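PDB 6Y3P: KLLA0B12012p from Kluyveromyces lactis, which probably binds ATP and metal ions through this C-terminal ATP-grasp domain of the tubulin-tyrosine ligase family, part of Pby1, a direct partner of the mRNA decapping enzyme Dcp2. Local coordinates for residues F28-P33 with L366-V371; S100-A105 with H301-E306; E294-Q299 with Y339-L344. All blocks are in the same frame, centred on the assembly; numbering follows the deposited sequence.

Contact 1. Residues F28-P33 with L366-V371; sequences FRKHLP and LFDDVV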
loop_
_atom_site.group_PDB
_atom_site.type_symbol
_atom_site.label_atom_id
_atom_site.label_comp_id
_atom_site.label_asym_id
_atom_site.label_seq_id
_atom_site.Cartn_x
_atom_site.Cartn_y
_atom_site.Cartn_z
ATOM N N PHE A 28 13.627 -9.179 19.135
ATOM C CA PHE A 28 14.958 -9.752 18.887
ATOM C C PHE A 28 15.440 -10.537 20.118
ATOM O O PHE A 28 15.960 -11.645 19.962
ATOM C CB PHE A 28 16.003 -8.682 18.468
ATOM C CG PHE A 28 15.834 -8.124 17.066
ATOM C CD1 PHE A 28 15.485 -8.955 16.000
ATOM C CD2 PHE A 28 16.075 -6.779 16.800
ATOM C CE1 PHE A 28 15.326 -8.439 14.704
ATOM C CE2 PHE A 28 15.903 -6.261 15.505
ATOM C CZ PHE A 28 15.525 -7.094 14.467
ATOM N N ARG A 29 15.205 -9.985 21.331
ATOM C CA ARG A 29 15.543 -10.585 22.628
ATOM C C ARG A 29 14.842 -11.933 22.825
ATOM O O ARG A 29 15.487 -12.926 23.192
ATOM C CB ARG A 29 15.127 -9.633 23.778
ATOM C CG ARG A 29 16.278 -9.070 24.614
ATOM C CD ARG A 29 16.741 -9.995 25.741
ATOM N NE ARG A 29 15.838 -9.990 26.899
ATOM C CZ ARG A 29 16.081 -10.610 28.053
ATOM N NH1 ARG A 29 17.212 -11.287 28.226
ATOM N NH2 ARG A 29 15.199 -10.554 29.041
ATOM N N LYS A 30 13.519 -11.957 22.578
ATOM C CA LYS A 30 12.644 -13.108 22.775
ATOM C C LYS A 30 12.864 -14.269 21.797
ATOM O O LYS A 30 12.971 -15.414 22.244
ATOM C CB LYS A 30 11.182 -12.649 22.749
ATOM C CG LYS A 30 10.180 -13.660 23.294
ATOM C CD LYS A 30 8.736 -13.299 22.942
ATOM C CE LYS A 30 8.089 -12.399 23.965
ATOM N NZ LYS A 30 6.661 -12.143 23.645
ATOM N N HIS A 31 12.913 -13.992 20.482
ATOM C CA HIS A 31 12.987 -15.046 19.469
ATOM C C HIS A 31 14.383 -15.337 18.935
ATOM O O HIS A 31 14.572 -16.360 18.268
ATOM C CB HIS A 31 12.009 -14.763 18.316
ATOM C CG HIS A 31 10.616 -14.517 18.780
ATOM N ND1 HIS A 31 9.898 -15.490 19.455
ATOM C CD2 HIS A 31 9.851 -13.411 18.663
ATOM C CE1 HIS A 31 8.729 -14.944 19.735
ATOM N NE2 HIS A 31 8.653 -13.695 19.279
ATOM N N LEU A 32 15.359 -14.457 19.218
ATOM C CA LEU A 32 16.762 -14.681 18.833
ATOM C C LEU A 32 17.656 -14.308 20.042
ATOM O O LEU A 32 18.468 -13.379 19.954
ATOM C CB LEU A 32 17.134 -13.920 17.542
ATOM C CG LEU A 32 16.656 -14.545 16.233
ATOM C CD1 LEU A 32 15.562 -13.742 15.626
ATOM C CD2 LEU A 32 17.735 -14.582 15.228
ATOM N N PRO A 33 17.490 -14.985 21.210
ATOM C CA PRO A 33 18.296 -14.608 22.392
ATOM C C PRO A 33 19.810 -14.788 22.250
ATOM O O PRO A 33 20.563 -14.074 22.911
ATOM C CB PRO A 33 17.715 -15.482 23.514
ATOM C CG PRO A 33 17.120 -16.656 22.817
ATOM C CD PRO A 33 16.582 -16.112 21.526
ATOM N N LEU A 366 2.903 -7.442 15.683
ATOM C CA LEU A 366 3.352 -7.422 14.301
ATOM C C LEU A 366 4.838 -7.770 14.228
ATOM O O LEU A 366 5.205 -8.676 13.470
ATOM C CB LEU A 366 3.060 -6.060 13.623
ATOM C CG LEU A 366 3.862 -5.693 12.338
ATOM C CD1 LEU A 366 3.559 -6.626 11.172
ATOM C CD2 LEU A 366 3.631 -4.261 11.946
ATOM N N PHE A 367 5.681 -7.048 15.006
ATOM C CA PHE A 367 7.139 -7.228 15.004
ATOM C C PHE A 367 7.543 -8.526 15.669
ATOM O O PHE A 367 8.528 -9.104 15.251
ATOM C CB PHE A 367 7.880 -6.002 15.548
ATOM C CG PHE A 367 7.737 -4.862 14.572
ATOM C CD1 PHE A 367 8.488 -4.828 13.400
ATOM C CD2 PHE A 367 6.777 -3.872 14.766
ATOM C CE1 PHE A 367 8.305 -3.807 12.461
ATOM C CE2 PHE A 367 6.582 -2.859 13.816
ATOM C CZ PHE A 367 7.368 -2.817 12.688
ATOM N N ASP A 368 6.708 -9.060 16.569
ATOM C CA ASP A 368 6.899 -10.371 17.171
ATOM C C ASP A 368 6.820 -11.462 16.078
ATOM O O ASP A 368 7.699 -12.313 15.999
ATOM C CB ASP A 368 5.834 -10.613 18.247
ATOM C CG ASP A 368 6.243 -11.715 19.191
ATOM O OD1 ASP A 368 7.143 -11.467 20.042
ATOM O OD2 ASP A 368 5.765 -12.862 19.006
ATOM N N ASP A 369 5.799 -11.378 15.194
ATOM C CA ASP A 369 5.566 -12.306 14.094
ATOM C C ASP A 369 6.622 -12.214 13.029
ATOM O O ASP A 369 7.068 -13.251 12.540
ATOM C CB ASP A 369 4.181 -12.079 13.489
ATOM C CG ASP A 369 3.019 -12.377 14.432
ATOM O OD1 ASP A 369 3.207 -13.182 15.377
ATOM O OD2 ASP A 369 1.915 -11.809 14.218
ATOM N N VAL A 370 7.050 -10.978 12.685
ATOM C CA VAL A 370 8.064 -10.723 11.664
ATOM C C VAL A 370 9.377 -11.370 12.081
ATOM O O VAL A 370 9.962 -12.121 11.308
ATOM C CB VAL A 370 8.213 -9.202 11.351
ATOM C CG1 VAL A 370 9.470 -8.919 10.526
ATOM C CG2 VAL A 370 6.973 -8.670 10.635
ATOM N N VAL A 371 9.793 -11.133 13.325
ATOM C CA VAL A 371 11.025 -11.697 13.869
ATOM C C VAL A 371 10.931 -13.232 14.054
ATOM O O VAL A 371 11.826 -13.935 13.594
ATOM C CB VAL A 371 11.458 -10.945 15.152
ATOM C CG1 VAL A 371 12.636 -11.624 15.834
ATOM C CG2 VAL A 371 11.781 -9.479 14.838
#

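Contact 2. Residues S100-A105 with H301-E306; sequences SILNRA and HEAVSE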
loop_
_atom_site.group_PDB
_atom_site.type_symbol
_atom_site.label_atom_id
_atom_site.label_comp_id
_atom_site.label_asym_id
_atom_site.label_seq_id
_atom_site.Cartn_x
_atom_site.Cartn_y
_atom_site.Cartn_z
ATOM N N SER A 100 -9.296 -12.996 -12.068
ATOM C CA SER A 100 -8.583 -12.351 -10.971
ATOM C C SER A 100 -9.404 -11.262 -10.258
ATOM O O SER A 100 -10.113 -10.476 -10.913
ATOM C CB SER A 100 -7.244 -11.801 -11.467
ATOM O OG SER A 100 -6.424 -11.230 -10.458
ATOM N N ILE A 101 -9.303 -11.238 -8.905
ATOM C CA ILE A 101 -9.959 -10.250 -8.020
ATOM C C ILE A 101 -9.471 -8.836 -8.382
ATOM O O ILE A 101 -10.239 -7.883 -8.281
ATOM C CB ILE A 101 -9.751 -10.602 -6.504
ATOM C CG1 ILE A 101 -10.647 -9.743 -5.586
ATOM C CG2 ILE A 101 -8.268 -10.542 -6.087
ATOM C CD1 ILE A 101 -10.858 -10.221 -4.224
ATOM N N LEU A 102 -8.228 -8.729 -8.895
ATOM C CA LEU A 102 -7.597 -7.470 -9.303
ATOM C C LEU A 102 -8.345 -6.706 -10.422
ATOM O O LEU A 102 -8.121 -5.508 -10.577
ATOM C CB LEU A 102 -6.117 -7.703 -9.674
ATOM C CG LEU A 102 -5.184 -8.057 -8.489
ATOM C CD1 LEU A 102 -3.738 -8.136 -8.943
ATOM C CD2 LEU A 102 -5.315 -7.046 -7.341
ATOM N N ASN A 103 -9.254 -7.392 -11.160
ATOM C CA ASN A 103 -10.124 -6.814 -12.180
ATOM C C ASN A 103 -11.207 -5.964 -11.525
ATOM O O ASN A 103 -11.836 -5.164 -12.212
ATOM C CB ASN A 103 -10.830 -7.927 -12.962
ATOM C CG ASN A 103 -10.013 -8.550 -14.049
ATOM O OD1 ASN A 103 -9.824 -7.964 -15.118
ATOM N ND2 ASN A 103 -9.587 -9.788 -13.823
ATOM N N ARG A 104 -11.478 -6.201 -10.215
ATOM C CA ARG A 104 -12.478 -5.487 -9.415
ATOM C C ARG A 104 -11.871 -4.694 -8.263
ATOM O O ARG A 104 -12.282 -3.571 -8.037
ATOM C CB ARG A 104 -13.537 -6.462 -8.847
ATOM C CG ARG A 104 -14.959 -6.207 -9.354
ATOM C CD ARG A 104 -15.523 -4.832 -8.970
ATOM N NE ARG A 104 -16.948 -4.696 -9.292
ATOM C CZ ARG A 104 -17.654 -3.581 -9.120
ATOM N NH1 ARG A 104 -17.074 -2.483 -8.646
ATOM N NH2 ARG A 104 -18.946 -3.553 -9.427
ATOM N N ALA A 105 -10.938 -5.306 -7.508
ATOM C CA ALA A 105 -10.287 -4.814 -6.293
ATOM C C ALA A 105 -9.112 -3.823 -6.500
ATOM O O ALA A 105 -8.192 -3.793 -5.693
ATOM C CB ALA A 105 -9.825 -6.010 -5.461
ATOM N N HIS A 301 -6.598 -10.766 1.307
ATOM C CA HIS A 301 -5.634 -11.850 1.108
ATOM C C HIS A 301 -5.578 -12.245 -0.325
ATOM O O HIS A 301 -4.508 -12.525 -0.821
ATOM C CB HIS A 301 -6.053 -13.069 1.914
ATOM C CG HIS A 301 -5.943 -12.877 3.379
ATOM N ND1 HIS A 301 -6.072 -13.932 4.241
ATOM C CD2 HIS A 301 -5.700 -11.759 4.090
ATOM C CE1 HIS A 301 -5.894 -13.429 5.447
ATOM N NE2 HIS A 301 -5.653 -12.130 5.396
ATOM N N GLU A 302 -6.722 -12.272 -1.003
ATOM C CA GLU A 302 -6.766 -12.606 -2.407
ATOM C C GLU A 302 -6.070 -11.568 -3.274
ATOM O O GLU A 302 -5.291 -11.937 -4.153
ATOM C CB GLU A 302 -8.217 -12.854 -2.840
ATOM C CG GLU A 302 -8.351 -13.729 -4.069
ATOM C CD GLU A 302 -7.506 -14.991 -4.148
ATOM O OE1 GLU A 302 -7.247 -15.637 -3.103
ATOM O OE2 GLU A 302 -7.123 -15.344 -5.285
ATOM N N ALA A 303 -6.313 -10.276 -2.989
ATOM C CA ALA A 303 -5.762 -9.140 -3.728
ATOM C C ALA A 303 -4.239 -9.012 -3.587
ATOM O O ALA A 303 -3.548 -8.753 -4.585
ATOM C CB ALA A 303 -6.465 -7.855 -3.330
ATOM N N VAL A 304 -3.724 -9.238 -2.351
ATOM C CA VAL A 304 -2.299 -9.229 -2.017
ATOM C C VAL A 304 -1.563 -10.371 -2.793
ATOM O O VAL A 304 -0.544 -10.125 -3.428
ATOM C CB VAL A 304 -2.080 -9.316 -0.469
ATOM C CG1 VAL A 304 -0.641 -9.664 -0.144
ATOM C CG2 VAL A 304 -2.476 -8.009 0.239
ATOM N N SER A 305 -2.104 -11.600 -2.730
ATOM C CA SER A 305 -1.596 -12.825 -3.380
ATOM C C SER A 305 -1.498 -12.635 -4.903
ATOM O O SER A 305 -0.469 -12.928 -5.500
ATOM C CB SER A 305 -2.515 -14.002 -3.049
ATOM O OG SER A 305 -2.137 -15.160 -3.772
ATOM N N GLU A 306 -2.578 -12.119 -5.509
ATOM C CA GLU A 306 -2.712 -11.826 -6.936
ATOM C C GLU A 306 -1.727 -10.754 -7.355
ATOM O O GLU A 306 -1.080 -10.902 -8.396
ATOM C CB GLU A 306 -4.156 -11.391 -7.247
ATOM C CG GLU A 306 -5.166 -12.525 -7.226
ATOM C CD GLU A 306 -4.864 -13.601 -8.248
ATOM O OE1 GLU A 306 -4.913 -13.278 -9.456
ATOM O OE2 GLU A 306 -4.468 -14.721 -7.845
HETATM O O HOH W 1 -8.388 -13.920 -7.725
#

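Contact 3. Residues E294-Q299 with Y339-L344; sequences EEIRTQ and YQVKLL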
loop_
_atom_site.group_PDB
_atom_site.type_symbol
_atom_site.label_atom_id
_atom_site.label_comp_id
_atom_site.label_asym_id
_atom_site.label_seq_id
_atom_site.Cartn_x
_atom_site.Cartn_y
_atom_site.Cartn_z
ATOM N N GLU A 294 -14.889 -10.569 7.825
ATOM C CA GLU A 294 -14.186 -11.750 7.325
ATOM C C GLU A 294 -14.068 -11.770 5.799
ATOM O O GLU A 294 -13.009 -12.130 5.283
ATOM C CB GLU A 294 -14.812 -13.043 7.869
ATOM C CG GLU A 294 -13.795 -14.162 8.088
ATOM C CD GLU A 294 -12.473 -13.817 8.766
ATOM O OE1 GLU A 294 -12.491 -13.390 9.947
ATOM O OE2 GLU A 294 -11.413 -14.003 8.120
ATOM N N GLU A 295 -15.118 -11.324 5.096
ATOM C CA GLU A 295 -15.179 -11.210 3.639
ATOM C C GLU A 295 -14.182 -10.131 3.182
ATOM O O GLU A 295 -13.541 -10.292 2.137
ATOM C CB GLU A 295 -16.596 -10.817 3.199
ATOM C CG GLU A 295 -17.569 -11.971 3.041
ATOM C CD GLU A 295 -19.044 -11.603 2.961
ATOM O OE1 GLU A 295 -19.360 -10.445 2.601
ATOM O OE2 GLU A 295 -19.888 -12.487 3.247
ATOM N N ILE A 296 -14.038 -9.034 3.972
ATOM C CA ILE A 296 -13.077 -7.978 3.667
ATOM C C ILE A 296 -11.630 -8.562 3.813
ATOM O O ILE A 296 -10.733 -8.242 3.023
ATOM C CB ILE A 296 -13.364 -6.734 4.563
ATOM C CG1 ILE A 296 -14.575 -5.942 4.013
ATOM C CG2 ILE A 296 -12.140 -5.820 4.719
ATOM C CD1 ILE A 296 -15.268 -4.875 5.076
ATOM N N ARG A 297 -11.430 -9.434 4.809
ATOM C CA ARG A 297 -10.125 -10.053 5.036
ATOM C C ARG A 297 -9.815 -11.019 3.880
ATOM O O ARG A 297 -8.719 -10.997 3.345
ATOM C CB ARG A 297 -10.123 -10.801 6.372
ATOM C CG ARG A 297 -9.285 -10.137 7.440
ATOM C CD ARG A 297 -9.634 -10.671 8.809
ATOM N NE ARG A 297 -9.993 -9.547 9.663
ATOM C CZ ARG A 297 -11.070 -9.492 10.438
ATOM N NH1 ARG A 297 -11.899 -10.531 10.514
ATOM N NH2 ARG A 297 -11.320 -8.405 11.156
ATOM N N THR A 298 -10.797 -11.835 3.487
ATOM C CA THR A 298 -10.696 -12.790 2.380
ATOM C C THR A 298 -10.313 -12.046 1.100
ATOM O O THR A 298 -9.283 -12.381 0.518
ATOM C CB THR A 298 -11.968 -13.618 2.338
ATOM O OG1 THR A 298 -12.015 -14.286 3.602
ATOM C CG2 THR A 298 -11.986 -14.651 1.188
ATOM N N GLN A 299 -11.057 -10.976 0.739
ATOM C CA GLN A 299 -10.721 -10.107 -0.416
ATOM C C GLN A 299 -9.314 -9.539 -0.324
ATOM O O GLN A 299 -8.606 -9.516 -1.331
ATOM C CB GLN A 299 -11.674 -8.914 -0.532
ATOM C CG GLN A 299 -13.124 -9.262 -0.798
ATOM C CD GLN A 299 -13.960 -8.012 -0.725
ATOM O OE1 GLN A 299 -13.887 -7.143 -1.606
ATOM N NE2 GLN A 299 -14.758 -7.887 0.346
ATOM N N TYR A 339 -19.242 -3.520 1.094
ATOM C CA TYR A 339 -18.137 -4.199 1.779
ATOM C C TYR A 339 -17.112 -4.774 0.790
ATOM O O TYR A 339 -16.459 -5.766 1.085
ATOM C CB TYR A 339 -18.643 -5.252 2.801
ATOM C CG TYR A 339 -19.711 -4.715 3.733
ATOM C CD1 TYR A 339 -21.062 -4.808 3.405
ATOM C CD2 TYR A 339 -19.372 -4.125 4.951
ATOM C CE1 TYR A 339 -22.047 -4.308 4.247
ATOM C CE2 TYR A 339 -20.350 -3.604 5.798
ATOM C CZ TYR A 339 -21.687 -3.706 5.442
ATOM O OH TYR A 339 -22.672 -3.240 6.267
ATOM N N GLN A 340 -16.936 -4.092 -0.361
ATOM C CA GLN A 340 -15.968 -4.444 -1.397
ATOM C C GLN A 340 -14.711 -3.607 -1.232
ATOM O O GLN A 340 -14.799 -2.386 -1.086
ATOM C CB GLN A 340 -16.572 -4.303 -2.814
ATOM C CG GLN A 340 -17.809 -5.202 -3.104
ATOM C CD GLN A 340 -17.615 -6.620 -2.613
ATOM O OE1 GLN A 340 -16.825 -7.386 -3.163
ATOM N NE2 GLN A 340 -18.266 -6.979 -1.513
ATOM N N VAL A 341 -13.543 -4.258 -1.224
ATOM C CA VAL A 341 -12.270 -3.546 -1.077
ATOM C C VAL A 341 -11.716 -3.088 -2.429
ATOM O O VAL A 341 -11.919 -3.719 -3.453
ATOM C CB VAL A 341 -11.168 -4.286 -0.238
ATOM C CG1 VAL A 341 -11.716 -4.859 1.069
ATOM C CG2 VAL A 341 -10.456 -5.362 -1.048
ATOM N N LYS A 342 -10.968 -2.009 -2.403
ATOM C CA LYS A 342 -10.338 -1.507 -3.593
ATOM C C LYS A 342 -8.954 -1.078 -3.248
ATOM O O LYS A 342 -8.779 -0.239 -2.378
ATOM C CB LYS A 342 -11.200 -0.433 -4.305
ATOM C CG LYS A 342 -12.009 -1.083 -5.451
ATOM C CD LYS A 342 -13.272 -0.328 -5.856
ATOM C CE LYS A 342 -14.027 -0.985 -7.007
ATOM N NZ LYS A 342 -13.286 -0.938 -8.312
ATOM N N LEU A 343 -7.951 -1.735 -3.847
ATOM C CA LEU A 343 -6.566 -1.355 -3.582
ATOM C C LEU A 343 -6.276 0.009 -4.199
ATOM O O LEU A 343 -6.549 0.244 -5.378
ATOM C CB LEU A 343 -5.537 -2.412 -4.041
ATOM C CG LEU A 343 -4.065 -2.074 -3.763
ATOM C CD1 LEU A 343 -3.760 -2.041 -2.269
ATOM C CD2 LEU A 343 -3.152 -3.032 -4.483
ATOM N N LEU A 344 -5.736 0.905 -3.377
ATOM C CA LEU A 344 -5.399 2.235 -3.809
ATOM C C LEU A 344 -3.898 2.345 -4.052
ATOM O O LEU A 344 -3.491 2.822 -5.109
ATOM C CB LEU A 344 -5.900 3.265 -2.771
ATOM C CG LEU A 344 -5.500 4.721 -2.989
ATOM C CD1 LEU A 344 -6.236 5.348 -4.203
ATOM C CD2 LEU A 344 -5.739 5.531 -1.720
#

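Contact 1. Residues F28-P33 with L366-V371
His31 and Asp368 form the polar half of a helix-to-helix contact, and Val371 forms the apolar half. Helix 21-31 is the connecting helix of a beta-alpha-beta unit in the N-terminal parallel sheet, leading from strand 8-12 to its neighbour 37-38; helix 357-375 comes from the far end of the chain and packs against it. The imidazole is turned edge-on to Asp368, whose CG lies in the ring plane, and ring and carboxylate are twisted 68° apart. Because the ring points at CG, NE2 of His31 shares its N-H between two oxygens, Asp368 OD1 at 2.8 Å and OD2 at 3.0 Å, and both bonds are weak because the hydrogen points squarely at neither. With CG anti to the backbone N (chi1 -161°), Asp368 swings its carboxylate across to helix 21-31. Lys30 crosses it at about a right angle, its NZ making a long salt bridge of 3.7 Å to Asp368 OD1, while Lys30 CG lies over one face of the His31 ring near the rim. This positive charge would probably favour an ionised aspartate.

One turn along, Val371 turns both methyls to the Phe28 ring, CG1 also reaching Leu32, a forked shape suited to packing between an aromatic ring and a leucine. Leu32, the first residue to leave helical geometry, still gives its N to Phe28 O. Phe28, which rests on Phe50 of strand 48-52, crosses the valine at about a right angle, the CG2 methyl approaching its ring obliquely. Val371 CG2 sits 3.7 Å from Phe28 CE1, while Val371 CG1 lies 3.6 Å from Leu32 CD1.

Contact 2. Residues S100-A105 with H301-E306
Ser100 OG donates a hydrogen bond of 2.7 Å to Glu306 OE1, the direct polar link between a short 3-10 turn and helix 290-313. The hydroxyl comes in on the anti side of the carboxylate and only 16° out of its plane. Most of the remaining direct contact is apolar. Leu102 lies against the helix, its two methyls touching it about a turn apart: its CD1 lies 3.7 Å from Glu306 CB, its CD2 3.7 Å from Ala303 O. Ile101 holds CG2 between its backbone N and carbonyl carbon, with CG1 anti to N (chi1 -169°), and this methyl settles 3.7 Å from Ala303 N. Alanine suits position 303, because its single methyl lets both branched side chains approach the helix.

At the margin a water accepts from Ile101 N at 3.1 Å and donates to Glu302 OE2 at the same distance. The turn itself is fixed by Asn103, whose ND2 and backbone N both bond to Ser100 O from one face of its plane, and whose ND2 also reaches Asn97 O.

Glu306 is buried, and its OE1 is also hydrogen-bonded to Tyr93 OH of helix 83-95; the two hydroxyls would probably offset part of its charge if it is ionised. With an alanine here, Ser100 OG and Tyr93 OH would probably both be left without their shared partner, and the turn would be less firmly tied to the helix.

On its other side, helix 290-313 packs through Val304 on strands 228-239 and 326-335. A long helix laid on an antiparallel sheet and flanked by the loop between helix 83-95 and strand 109-113 is consistent with the alpha+beta build of ATP-grasp domains.

Contact 3. Residues E294-Q299 with Y339-L344
Gln299 reaches from helix 290-313 to the backbone of Tyr339 and Val341, where strand 341-347 begins. Its CB packs 3.8 Å from Val341 CG2. CG stands anti to the carbonyl carbon (chi1 -63°), and the chain runs extended beyond it, long enough to carry the amide to the main chain of the strand. There OE1 accepts from Val341 N at 2.9 Å in an almost straight bond (169°), although the N-H comes from above the carbonyl plane. NE2 donates to Tyr339 O at 2.8 Å, lying in that carbonyl's plane with the acceptor in the plane of the amide; a weak second bond goes back to Glu295 O, one turn earlier in the helix. Gln340 OE1 lies 3.3 Å from Gln299 OE1, two acceptors that cannot bond; the Gln340 NE2 is turned to Asp338 O.

Ile296 completes the helix's approach. Its CG1 touches Tyr339 O, its CD1 lies near the plane of the tyrosine ring at the ring's edge, and its CG2 packs 3.8 Å from Val341 CG1.

Glutamine suits this place because one amide offers both a donor and an acceptor. It supplies side-chain partners for a carbonyl and an N-H two residues apart, where the chain enters strand 341-347, and the paired bonds also settle which end of the amide is oxygen.

Contacts 2 and 3 are neighbours on one helix, 290-313, with centres 9 Å apart. They are stitched together where residues 100-105 run beside residues 339-344: Ala105 O lies 2.8 Å from Leu343 N and Arg104 O lies 2.8 Å from Lys342 NZ, both probable hydrogen bonds. Contact 1 stands apart, its centre 30 Å from that of contact 2 and 29 Å from that of contact 3, with no touching atoms. It joins helix 21-31, which packs on the N-terminal parallel sheet, to helix 357-375, which follows strand 341-347 in the chain. ATP-grasp enzymes generally hold nucleotide between their antiparallel sheets, so contacts 2 and 3 probably belong to the framework around such a site, though neither is itself seen to touch a ligand.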